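Local coordinates for protein catalase (Exiguobacterium oxidotolerans, PDB 2J2M) that breaks down hydrogen peroxide to water and oxygen as a haem-containing catalase, its reactivity being related to the size of a bottleneck in the main channel, at residues Gly64-Lys69 and Gln292-Met297; Gly253-Trp258 and Thr296-Lys301. All blocks are in the same frame, centred on the assembly; numbering follows the deposited sequence.

Contact 1: residues Gly64-Lys69 and Gln292-Met297; sequences GVFKVK and QHVGTM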
loop_
_atom_site.group_PDB
_atom_site.type_symbol
_atom_site.label_atom_id
_atom_site.label_comp_id
_atom_site.label_asym_id
_atom_site.label_seq_id
_atom_site.Cartn_x
_atom_site.Cartn_y
_atom_site.Cartn_z
ATOM N N GLY A 64 5.561 -20.947 22.985
ATOM C CA GLY A 64 5.995 -21.637 24.181
ATOM C C GLY A 64 6.177 -20.699 25.362
ATOM O O GLY A 64 5.554 -19.624 25.451
ATOM N N VAL A 65 7.070 -21.097 26.256
ATOM C CA VAL A 65 7.258 -20.399 27.507
ATOM C C VAL A 65 8.768 -20.322 27.754
ATOM O O VAL A 65 9.494 -21.245 27.393
ATOM C CB VAL A 65 6.445 -21.119 28.666
ATOM C CG1 VAL A 65 6.946 -22.547 28.886
ATOM C CG2 VAL A 65 6.477 -20.342 29.961
ATOM N N PHE A 66 9.246 -19.207 28.310
ATOM C CA PHE A 66 10.610 -19.163 28.798
ATOM C C PHE A 66 10.617 -19.177 30.326
ATOM O O PHE A 66 9.825 -18.472 30.954
ATOM C CB PHE A 66 11.385 -17.974 28.248
ATOM C CG PHE A 66 12.796 -17.895 28.777
ATOM C CD1 PHE A 66 13.827 -18.602 28.166
ATOM C CD2 PHE A 66 13.088 -17.156 29.922
ATOM C CE1 PHE A 66 15.116 -18.551 28.677
ATOM C CE2 PHE A 66 14.391 -17.122 30.435
ATOM C CZ PHE A 66 15.394 -17.799 29.812
ATOM N N LYS A 67 11.502 -19.986 30.913
ATOM C CA LYS A 67 11.560 -20.137 32.369
ATOM C C LYS A 67 12.936 -19.808 32.922
ATOM O O LYS A 67 13.933 -20.464 32.600
ATOM C CB LYS A 67 11.096 -21.537 32.793
ATOM C CG LYS A 67 11.410 -21.924 34.247
ATOM C CD LYS A 67 10.388 -21.377 35.210
ATOM C CE LYS A 67 10.061 -22.397 36.306
ATOM N NZ LYS A 67 8.904 -21.882 37.106
ATOM N N VAL A 68 12.982 -18.760 33.743
ATOM C CA VAL A 68 14.248 -18.348 34.318
ATOM C C VAL A 68 14.679 -19.254 35.474
ATOM O O VAL A 68 13.892 -19.555 36.392
ATOM C CB VAL A 68 14.429 -16.773 34.525
ATOM C CG1 VAL A 68 13.197 -15.951 34.116
ATOM C CG2 VAL A 68 15.042 -16.398 35.914
ATOM N N LYS A 69 15.918 -19.738 35.360
ATOM C CA LYS A 69 16.497 -20.621 36.344
ATOM C C LYS A 69 17.392 -19.847 37.326
ATOM O O LYS A 69 17.294 -20.044 38.525
ATOM C CB LYS A 69 17.251 -21.768 35.653
ATOM C CG LYS A 69 17.795 -22.853 36.614
ATOM C CD LYS A 69 17.555 -24.250 36.057
ATOM C CE LYS A 69 18.817 -25.117 36.054
ATOM N NZ LYS A 69 18.773 -26.137 34.929
ATOM N N GLN A 292 27.046 -18.581 31.143
ATOM C CA GLN A 292 26.389 -18.672 32.444
ATOM C C GLN A 292 24.916 -18.923 32.194
ATOM O O GLN A 292 24.267 -18.147 31.492
ATOM C CB GLN A 292 26.599 -17.403 33.272
ATOM C CG GLN A 292 28.051 -16.967 33.410
ATOM C CD GLN A 292 28.199 -15.783 34.315
ATOM O OE1 GLN A 292 27.664 -15.766 35.429
ATOM N NE2 GLN A 292 28.895 -14.763 33.840
ATOM N N HIS A 293 24.401 -20.005 32.769
ATOM C CA HIS A 293 23.018 -20.439 32.560
ATOM C C HIS A 293 22.018 -19.395 33.012
ATOM O O HIS A 293 22.162 -18.841 34.095
ATOM C CB HIS A 293 22.760 -21.754 33.301
ATOM C CG HIS A 293 21.522 -22.464 32.857
ATOM N ND1 HIS A 293 20.461 -22.703 33.700
ATOM C CD2 HIS A 293 21.162 -22.964 31.651
ATOM C CE1 HIS A 293 19.510 -23.339 33.039
ATOM N NE2 HIS A 293 19.909 -23.511 31.795
ATOM N N VAL A 294 21.028 -19.115 32.171
ATOM C CA VAL A 294 19.950 -18.161 32.493
ATOM C C VAL A 294 18.624 -18.916 32.737
ATOM O O VAL A 294 17.935 -18.724 33.746
ATOM C CB VAL A 294 19.737 -17.123 31.341
ATOM C CG1 VAL A 294 18.481 -16.266 31.586
ATOM C CG2 VAL A 294 20.959 -16.247 31.135
ATOM N N GLY A 295 18.276 -19.779 31.791
ATOM C CA GLY A 295 16.995 -20.457 31.825
ATOM C C GLY A 295 16.828 -21.342 30.618
ATOM O O GLY A 295 17.808 -21.682 29.943
ATOM N N THR A 296 15.577 -21.736 30.383
ATOM C CA THR A 296 15.225 -22.671 29.332
ATOM C C THR A 296 13.883 -22.374 28.639
ATOM O O THR A 296 12.874 -22.048 29.278
ATOM C CB THR A 296 15.426 -24.189 29.777
ATOM O OG1 THR A 296 14.260 -24.985 29.490
ATOM C CG2 THR A 296 15.818 -24.298 31.229
ATOM N N MET A 297 13.907 -22.446 27.311
ATOM C CA MET A 297 12.717 -22.238 26.521
ATOM C C MET A 297 12.157 -23.588 26.096
ATOM O O MET A 297 12.907 -24.472 25.644
ATOM C CB MET A 297 13.019 -21.354 25.303
ATOM C CG MET A 297 11.921 -21.347 24.223
ATOM S SD MET A 297 12.200 -20.184 22.836
ATOM C CE MET A 297 13.603 -20.920 22.019
#
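Val-294 O takes the N-H of Lys-69 at 2.8 Å (N-H...O angle 153°). Two residues along, Lys-67 and Thr-296 form a hydrogen-bonded antiparallel pair, Lys-67 N to Thr-296 O and Thr-296 N to Lys-67 O, both 3.0 Å. Lys-67 O is met a second time by the CA of Gly-295, a CA-H...O contact of 3.2 Å. Gly-295 belongs to a classic beta bulge with Val-294, both facing Leu-260 on the other neighbouring strand; lacking a side chain, it leaves room for the Phe-66 ring and for Lys-67 O. With CG anti to the backbone N (chi1 178°), that ring runs along the partner strand: CE1 lies 3.6 Å from Thr-296 N, while CZ reaches Gly-295 CA. Val-294 CG1 comes in at the ring's edge, near its plane and 3.9 Å from CZ, and CD1 meets Met-297 CB. At the strand end the bent chain of Lys-69 slants across the His-293 imidazole, CG in plane at the ring's edge and NZ 3.5 Å from CE1. Gly-295 N sits over one face of this imidazole, and NE2 is hydrogen-bonded to Asp-259. Lys-67 NZ turns away to salt-bridge Glu-87 and hydrogen-bond Gly-85 O. Backbone bonds thus join two strands of the catalase beta-barrel, with Phe-66 and Met-297 on its apolar face; a positive charge on Lys-69 would probably disfavour protonation of His-293, whereas Asp-259 would favour it.

Contact 2: residues Gly253-Trp258 and Thr296-Lys301; sequences GDFPEW and TMTLNK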
loop_
_atom_site.group_PDB
_atom_site.type_symbol
_atom_site.label_atom_id
_atom_site.label_comp_id
_atom_site.label_asym_id
_atom_site.label_seq_id
_atom_site.Cartn_x
_atom_site.Cartn_y
_atom_site.Cartn_z
ATOM N N GLY A 253 4.108 -34.048 21.303
ATOM C CA GLY A 253 4.485 -33.808 22.695
ATOM C C GLY A 253 5.951 -34.078 22.982
ATOM O O GLY A 253 6.329 -34.280 24.125
ATOM N N ASP A 254 6.784 -34.103 21.951
ATOM C CA ASP A 254 8.239 -34.115 22.129
ATOM C C ASP A 254 8.681 -32.658 21.971
ATOM O O ASP A 254 9.256 -32.284 20.957
ATOM C CB ASP A 254 8.899 -35.038 21.090
ATOM C CG ASP A 254 10.396 -35.310 21.378
ATOM O OD1 ASP A 254 10.824 -35.280 22.556
ATOM O OD2 ASP A 254 11.166 -35.569 20.423
ATOM N N PHE A 255 8.364 -31.829 22.970
ATOM C CA PHE A 255 8.578 -30.382 22.911
ATOM C C PHE A 255 10.042 -29.945 22.737
ATOM O O PHE A 255 10.893 -30.256 23.570
ATOM C CB PHE A 255 8.007 -29.732 24.163
ATOM C CG PHE A 255 6.516 -29.923 24.339
ATOM C CD1 PHE A 255 5.971 -30.029 25.623
ATOM C CD2 PHE A 255 5.656 -29.998 23.222
ATOM C CE1 PHE A 255 4.603 -30.205 25.807
ATOM C CE2 PHE A 255 4.271 -30.174 23.385
ATOM C CZ PHE A 255 3.741 -30.274 24.687
ATOM N N PRO A 256 10.348 -29.208 21.652
ATOM C CA PRO A 256 11.702 -28.672 21.488
ATOM C C PRO A 256 12.059 -27.723 22.650
ATOM O O PRO A 256 11.247 -26.863 23.011
ATOM C CB PRO A 256 11.605 -27.888 20.169
ATOM C CG PRO A 256 10.457 -28.468 19.468
ATOM C CD PRO A 256 9.479 -28.823 20.523
ATOM N N GLU A 257 13.256 -27.885 23.219
ATOM C CA GLU A 257 13.704 -27.083 24.330
ATOM C C GLU A 257 15.105 -26.606 24.067
ATOM O O GLU A 257 15.880 -27.317 23.453
ATOM C CB GLU A 257 13.691 -27.898 25.628
ATOM C CG GLU A 257 12.308 -28.402 26.047
ATOM C CD GLU A 257 12.203 -28.722 27.542
ATOM O OE1 GLU A 257 13.191 -29.167 28.165
ATOM O OE2 GLU A 257 11.111 -28.518 28.101
ATOM N N TRP A 258 15.435 -25.403 24.533
ATOM C CA TRP A 258 16.810 -24.922 24.501
ATOM C C TRP A 258 17.139 -24.278 25.834
ATOM O O TRP A 258 16.268 -23.647 26.472
ATOM C CB TRP A 258 17.017 -23.827 23.437
ATOM C CG TRP A 258 16.950 -24.221 21.991
ATOM C CD1 TRP A 258 17.993 -24.284 21.111
ATOM C CD2 TRP A 258 15.770 -24.534 21.237
ATOM N NE1 TRP A 258 17.546 -24.645 19.856
ATOM C CE2 TRP A 258 16.182 -24.805 19.909
ATOM C CE3 TRP A 258 14.409 -24.616 21.552
ATOM C CZ2 TRP A 258 15.279 -25.154 18.905
ATOM C CZ3 TRP A 258 13.517 -24.968 20.559
ATOM C CH2 TRP A 258 13.952 -25.226 19.250
ATOM N N THR A 296 15.577 -21.736 30.383
ATOM C CA THR A 296 15.225 -22.671 29.332
ATOM C C THR A 296 13.883 -22.374 28.639
ATOM O O THR A 296 12.874 -22.048 29.278
ATOM C CB THR A 296 15.426 -24.189 29.777
ATOM O OG1 THR A 296 14.260 -24.985 29.490
ATOM C CG2 THR A 296 15.818 -24.298 31.229
ATOM N N MET A 297 13.907 -22.446 27.311
ATOM C CA MET A 297 12.717 -22.238 26.521
ATOM C C MET A 297 12.157 -23.588 26.096
ATOM O O MET A 297 12.907 -24.472 25.644
ATOM C CB MET A 297 13.019 -21.354 25.303
ATOM C CG MET A 297 11.921 -21.347 24.223
ATOM S SD MET A 297 12.200 -20.184 22.836
ATOM C CE MET A 297 13.603 -20.920 22.019
ATOM N N THR A 298 10.839 -23.732 26.250
ATOM C CA THR A 298 10.103 -24.894 25.780
ATOM C C THR A 298 9.041 -24.416 24.787
ATOM O O THR A 298 8.224 -23.580 25.138
ATOM C CB THR A 298 9.431 -25.615 26.977
ATOM O OG1 THR A 298 10.450 -26.020 27.901
ATOM C CG2 THR A 298 8.614 -26.850 26.525
ATOM N N LEU A 299 9.090 -24.902 23.548
ATOM C CA LEU A 299 8.016 -24.667 22.569
ATOM C C LEU A 299 6.986 -25.830 22.589
ATOM O O LEU A 299 7.260 -26.951 22.159
ATOM C CB LEU A 299 8.601 -24.485 21.166
ATOM C CG LEU A 299 9.058 -23.138 20.579
ATOM C CD1 LEU A 299 9.267 -22.043 21.596
ATOM C CD2 LEU A 299 10.280 -23.323 19.726
ATOM N N ASN A 300 5.791 -25.534 23.089
ATOM C CA ASN A 300 4.818 -26.570 23.394
ATOM C C ASN A 300 3.449 -26.425 22.688
ATOM O O ASN A 300 2.530 -27.200 22.936
ATOM C CB ASN A 300 4.643 -26.689 24.920
ATOM C CG ASN A 300 4.212 -25.376 25.593
ATOM O OD1 ASN A 300 3.751 -24.436 24.959
ATOM N ND2 ASN A 300 4.374 -25.327 26.896
ATOM N N LYS A 301 3.324 -25.450 21.800
ATOM C CA LYS A 301 2.079 -25.252 21.111
ATOM C C LYS A 301 2.318 -24.764 19.699
ATOM O O LYS A 301 2.914 -23.718 19.482
ATOM C CB LYS A 301 1.225 -24.236 21.878
ATOM C CG LYS A 301 -0.118 -24.007 21.281
ATOM C CD LYS A 301 -1.074 -23.457 22.314
ATOM C CE LYS A 301 -2.198 -22.664 21.630
ATOM N NZ LYS A 301 -3.019 -23.580 20.806
#
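The phenyl ring of Phe-255 has Asn-300 CB over the centre of one face, a CH-pi contact with CB 3.5 Å from the ring centroid and 5° off its normal. Against the opposite face, offset toward the rim, lies the carbonyl carbon of Gly-253, from the Schellman turn that ends the preceding helix. Asn-300 CA approaches CD2 and its carbonyl O approaches CE2, while the amide plane stands 76° from the ring. With an alanine in place of Phe-255, Asn-300 CB would probably lose the ring it packs on, and a gap is likely to open between the helix-ending turn and the strand. Beyond Phe-255 the chain enters strand 257-265, which runs antiparallel to strand 292-302 in the beta-barrel of the catalase fold. Pro-256 O receives Leu-299 N at 3.0 Å, and Trp-258 and Met-297 exchange two backbone bonds as a hydrogen-bonded pair. Between these, Glu-257 and Thr-298 form a non-hydrogen-bonded pair whose side chains lie side by side. Thr-298 OG1 donates to Glu-257 OE2 at 2.6 Å, arriving from above the carboxylate plane, and its CG2 touches Phe-255 CB. On the other face of the sheet Trp-258 is buried: its CE3 meets Met-297 CE at 3.8 Å, and CZ3 meets Leu-299 CD2 at 3.7 Å. The methionine reaches the indole through a turn at its last torsion (chi3 68°). Phe-113 and Phe-94 also pack against the indole, whose NE1 is held by Met-193 O.

From the N terminus, strand 59-68 comes first, and contact 1 waits more than two hundred residues for its partner, segment 292-297. Inside that loop the chain makes strands 87-95, 112-119, 122-129 and 210-219 before segment 253-258 leads from helix 241-251 into strand 257-265. Contact 2 closes a shorter loop, 37 residues with no helix, back onto segment 296-301. It starts within the loop of contact 1 but shares Thr-296 and Met-297 with it and runs on to Lys-301, so the two overlap rather than nest. Both loops end on strand 292-302, which sits between strands 59-68 and 257-265 in one antiparallel sheet. A probable hydrogen bond, Val-65 N to Thr-298 O (3.0 Å), joins them.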